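PDB 3WAJ: transmembrane oligosaccharyl transferase from Archaeoglobus fulgidus, which is an archaeal membrane-embedded oligosaccharyl transferase of the STT3/AglB type, with a helical transmembrane part and a soluble C-terminal part. Local coordinates for residues A[821-833]-A[849-861]. Numbering follows the deposited sequence.
Sequences TVVLPYSHNSDYP and KEITIYESQVQNG
The N-terminal end of the short helix 855-860 is gripped by the loop that follows strand 819-824: Ser827 and Asn829 hold Glu855 in its first turn, and His828 meets the lead-in residue Ile853. Asn829 OD1 accepts the N-H of Glu855 (N to OD1 2.7 Å), the donor tilted 16° from the carbonyl plane. A chi1 of 55° turns the Asn829 side-chain amide to the helix start, where Asn829 CG lies at the edge of the Tyr854 ring, the two planes 81° apart. Tyr854 is the N-cap residue, and its own N is held by Gln857 OE1, 3.0 Å away, one half of a capping box. Ser827 OG donates to the anti lone pair of Glu855 OE1 at 2.8 Å. That carboxylate also forms a salt bridge with Arg694, which probably helps keep it ionised. Next door, His828 N binds Ile853 O (2.8 Å), while Ile853 N reaches back weakly to His828 ND1 at 3.5 Å; the imidazole's NE2 bonds to Thr838 O. Leu824 CD1 packs on Ile851 CD1 and Ile853 CG1, and the Val858 methyls lie against Leu824 O and Pro825 O. Both segments belong to the peripheral domain; Arg694 of strand 693-698 touches Tyr826 and Ser827, and Tyr840 of strand 835-844 touches Leu824 and Ile853.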
# COMPACT_ATOMS: atom_id res chain seq x y z
N THR A 821 -40.36 -10.65 19.37
CA THR A 821 -39.08 -11.32 19.54
C THR A 821 -37.95 -10.33 19.29
O THR A 821 -37.93 -9.64 18.26
CB THR A 821 -38.95 -12.55 18.63
OG1 THR A 821 -40.01 -13.47 18.92
CG2 THR A 821 -37.62 -13.23 18.85
N VAL A 822 -37.02 -10.22 20.23
CA VAL A 822 -35.89 -9.31 20.05
C VAL A 822 -34.54 -9.92 20.47
O VAL A 822 -34.45 -10.64 21.47
CB VAL A 822 -36.15 -7.94 20.72
CG1 VAL A 822 -36.12 -8.05 22.22
CG2 VAL A 822 -35.14 -6.91 20.24
N VAL A 823 -33.51 -9.65 19.68
CA VAL A 823 -32.17 -10.18 19.92
C VAL A 823 -31.26 -9.05 20.44
O VAL A 823 -31.05 -8.05 19.75
CB VAL A 823 -31.60 -10.82 18.64
CG1 VAL A 823 -30.35 -11.65 18.92
CG2 VAL A 823 -32.65 -11.69 17.98
N LEU A 824 -30.73 -9.22 21.65
CA LEU A 824 -29.90 -8.21 22.31
C LEU A 824 -28.44 -8.68 22.39
O LEU A 824 -28.18 -9.82 22.77
CB LEU A 824 -30.44 -7.91 23.71
CG LEU A 824 -31.95 -7.64 23.82
CD1 LEU A 824 -32.39 -7.38 25.26
CD2 LEU A 824 -32.35 -6.48 22.94
N PRO A 825 -27.49 -7.80 22.03
CA PRO A 825 -26.08 -8.21 22.01
C PRO A 825 -25.26 -7.76 23.23
O PRO A 825 -24.12 -8.20 23.37
CB PRO A 825 -25.54 -7.49 20.76
CG PRO A 825 -26.34 -6.21 20.73
CD PRO A 825 -27.69 -6.50 21.37
N TYR A 826 -25.79 -6.89 24.08
CA TYR A 826 -25.01 -6.45 25.24
C TYR A 826 -25.35 -7.25 26.49
O TYR A 826 -26.52 -7.52 26.76
CB TYR A 826 -25.20 -4.95 25.50
CG TYR A 826 -24.48 -4.05 24.51
CD1 TYR A 826 -23.10 -3.87 24.57
CD2 TYR A 826 -25.19 -3.36 23.52
CE1 TYR A 826 -22.44 -3.04 23.67
CE2 TYR A 826 -24.53 -2.53 22.63
CZ TYR A 826 -23.17 -2.37 22.71
OH TYR A 826 -22.54 -1.55 21.82
N SER A 827 -24.33 -7.65 27.24
CA SER A 827 -24.54 -8.34 28.51
C SER A 827 -24.01 -7.49 29.65
O SER A 827 -23.27 -6.52 29.43
CB SER A 827 -23.86 -9.70 28.54
OG SER A 827 -22.45 -9.57 28.55
N HIS A 828 -24.38 -7.85 30.87
CA HIS A 828 -24.00 -7.04 32.02
C HIS A 828 -22.80 -7.60 32.80
O HIS A 828 -22.39 -7.03 33.80
CB HIS A 828 -25.22 -6.75 32.90
CG HIS A 828 -26.16 -5.76 32.27
ND1 HIS A 828 -27.13 -6.13 31.36
CD2 HIS A 828 -26.24 -4.42 32.38
CE1 HIS A 828 -27.79 -5.06 30.96
NE2 HIS A 828 -27.27 -4.00 31.57
N ASN A 829 -22.22 -8.69 32.30
CA ASN A 829 -21.04 -9.26 32.95
C ASN A 829 -19.89 -9.59 32.01
O ASN A 829 -19.00 -10.37 32.36
CB ASN A 829 -21.43 -10.50 33.77
CG ASN A 829 -22.15 -11.56 32.94
OD1 ASN A 829 -22.89 -11.23 32.01
ND2 ASN A 829 -21.94 -12.83 33.28
N SER A 830 -19.89 -9.01 30.81
CA SER A 830 -18.77 -9.23 29.89
C SER A 830 -17.52 -8.49 30.37
O SER A 830 -17.60 -7.46 31.04
CB SER A 830 -19.14 -8.82 28.46
OG SER A 830 -19.39 -7.43 28.37
N ASP A 831 -16.35 -9.04 30.04
CA ASP A 831 -15.11 -8.45 30.53
C ASP A 831 -14.62 -7.28 29.66
O ASP A 831 -13.50 -6.79 29.82
CB ASP A 831 -14.04 -9.53 30.71
CG ASP A 831 -14.28 -10.38 31.96
OD1 ASP A 831 -15.41 -10.35 32.49
OD2 ASP A 831 -13.35 -11.08 32.41
N TYR A 832 -15.49 -6.82 28.77
CA TYR A 832 -15.16 -5.73 27.87
C TYR A 832 -15.33 -4.36 28.52
O TYR A 832 -16.27 -4.14 29.30
CB TYR A 832 -16.00 -5.87 26.60
CG TYR A 832 -15.57 -7.05 25.73
CD1 TYR A 832 -14.24 -7.24 25.39
CD2 TYR A 832 -16.51 -7.98 25.27
CE1 TYR A 832 -13.84 -8.31 24.60
CE2 TYR A 832 -16.12 -9.05 24.48
CZ TYR A 832 -14.79 -9.22 24.14
OH TYR A 832 -14.38 -10.29 23.35
N PRO A 833 -14.39 -3.44 28.24
CA PRO A 833 -14.35 -2.06 28.76
C PRO A 833 -15.49 -1.18 28.25
O PRO A 833 -15.77 -0.15 28.84
CB PRO A 833 -13.00 -1.52 28.26
CG PRO A 833 -12.60 -2.41 27.12
CD PRO A 833 -13.20 -3.76 27.42
N LYS A 849 -40.61 -2.85 31.30
CA LYS A 849 -39.85 -3.76 32.14
C LYS A 849 -38.37 -3.39 32.18
O LYS A 849 -37.96 -2.33 31.71
CB LYS A 849 -40.03 -5.21 31.68
CG LYS A 849 -41.45 -5.74 31.76
CD LYS A 849 -41.84 -6.08 33.19
CE LYS A 849 -43.25 -6.66 33.26
NZ LYS A 849 -43.41 -7.91 32.46
N GLU A 850 -37.58 -4.30 32.73
CA GLU A 850 -36.21 -3.99 33.11
C GLU A 850 -35.43 -5.30 33.15
O GLU A 850 -35.39 -5.98 34.18
CB GLU A 850 -36.24 -3.34 34.50
CG GLU A 850 -35.10 -2.39 34.81
CD GLU A 850 -35.48 -0.94 34.60
OE1 GLU A 850 -36.52 -0.69 33.95
OE2 GLU A 850 -34.74 -0.05 35.07
N ILE A 851 -34.81 -5.66 32.02
CA ILE A 851 -34.06 -6.91 31.89
C ILE A 851 -32.57 -6.70 32.11
O ILE A 851 -31.99 -5.71 31.63
CB ILE A 851 -34.15 -7.50 30.47
CG1 ILE A 851 -35.39 -7.03 29.73
CG2 ILE A 851 -34.03 -9.02 30.48
CD1 ILE A 851 -35.42 -7.48 28.28
N THR A 852 -31.94 -7.65 32.78
CA THR A 852 -30.48 -7.74 32.73
C THR A 852 -30.13 -9.05 32.02
O THR A 852 -30.78 -10.08 32.25
CB THR A 852 -29.84 -7.62 34.13
OG1 THR A 852 -29.35 -8.90 34.55
CG2 THR A 852 -30.84 -7.07 35.13
N ILE A 853 -29.13 -8.99 31.14
CA ILE A 853 -28.73 -10.14 30.33
C ILE A 853 -27.34 -10.58 30.74
O ILE A 853 -26.49 -9.75 31.06
CB ILE A 853 -28.72 -9.77 28.83
CG1 ILE A 853 -30.10 -9.31 28.36
CG2 ILE A 853 -28.25 -10.94 27.97
CD1 ILE A 853 -31.13 -10.43 28.36
N TYR A 854 -27.09 -11.89 30.73
CA TYR A 854 -25.76 -12.40 31.06
C TYR A 854 -24.98 -12.89 29.83
O TYR A 854 -25.58 -13.28 28.81
CB TYR A 854 -25.83 -13.44 32.20
CG TYR A 854 -26.43 -12.83 33.44
CD1 TYR A 854 -25.64 -12.08 34.32
CD2 TYR A 854 -27.79 -12.93 33.72
CE1 TYR A 854 -26.19 -11.48 35.45
CE2 TYR A 854 -28.35 -12.34 34.85
CZ TYR A 854 -27.54 -11.61 35.71
OH TYR A 854 -28.07 -11.02 36.83
N GLU A 855 -23.66 -12.84 29.94
CA GLU A 855 -22.75 -13.14 28.84
C GLU A 855 -23.05 -14.48 28.16
O GLU A 855 -22.96 -14.59 26.94
CB GLU A 855 -21.30 -13.05 29.34
CG GLU A 855 -20.23 -13.45 28.32
CD GLU A 855 -20.05 -12.41 27.23
OE1 GLU A 855 -20.82 -11.42 27.20
OE2 GLU A 855 -19.11 -12.59 26.40
N SER A 856 -23.44 -15.48 28.95
CA SER A 856 -23.66 -16.82 28.40
C SER A 856 -24.92 -16.84 27.55
O SER A 856 -24.97 -17.51 26.51
CB SER A 856 -23.73 -17.87 29.51
OG SER A 856 -24.93 -17.75 30.25
N GLN A 857 -25.94 -16.09 27.98
CA GLN A 857 -27.17 -15.97 27.21
C GLN A 857 -26.90 -15.32 25.85
O GLN A 857 -27.45 -15.74 24.83
CB GLN A 857 -28.20 -15.15 28.00
CG GLN A 857 -28.37 -15.61 29.45
CD GLN A 857 -29.52 -14.94 30.16
OE1 GLN A 857 -29.42 -13.77 30.57
NE2 GLN A 857 -30.62 -15.66 30.33
N VAL A 858 -26.04 -14.31 25.85
CA VAL A 858 -25.62 -13.64 24.63
C VAL A 858 -24.72 -14.52 23.75
O VAL A 858 -24.91 -14.58 22.53
CB VAL A 858 -24.90 -12.30 24.94
CG1 VAL A 858 -24.06 -11.82 23.76
CG2 VAL A 858 -25.91 -11.24 25.32
N GLN A 859 -23.76 -15.21 24.37
CA GLN A 859 -22.82 -16.04 23.61
C GLN A 859 -23.45 -17.29 22.99
O GLN A 859 -23.00 -17.76 21.94
CB GLN A 859 -21.61 -16.43 24.47
CG GLN A 859 -20.59 -15.30 24.70
CD GLN A 859 -19.79 -14.94 23.44
OE1 GLN A 859 -19.90 -15.59 22.39
NE2 GLN A 859 -18.98 -13.88 23.54
N ASN A 860 -24.48 -17.83 23.63
CA ASN A 860 -25.11 -19.07 23.16
C ASN A 860 -26.46 -18.86 22.49
O ASN A 860 -27.05 -19.79 21.94
CB ASN A 860 -25.24 -20.07 24.32
CG ASN A 860 -23.93 -20.34 25.01
OD1 ASN A 860 -22.88 -20.40 24.36
ND2 ASN A 860 -23.97 -20.50 26.33
N GLY A 861 -26.96 -17.63 22.54
CA GLY A 861 -28.21 -17.31 21.87
C GLY A 861 -29.40 -17.88 22.59
O GLY A 861 -30.42 -18.19 21.97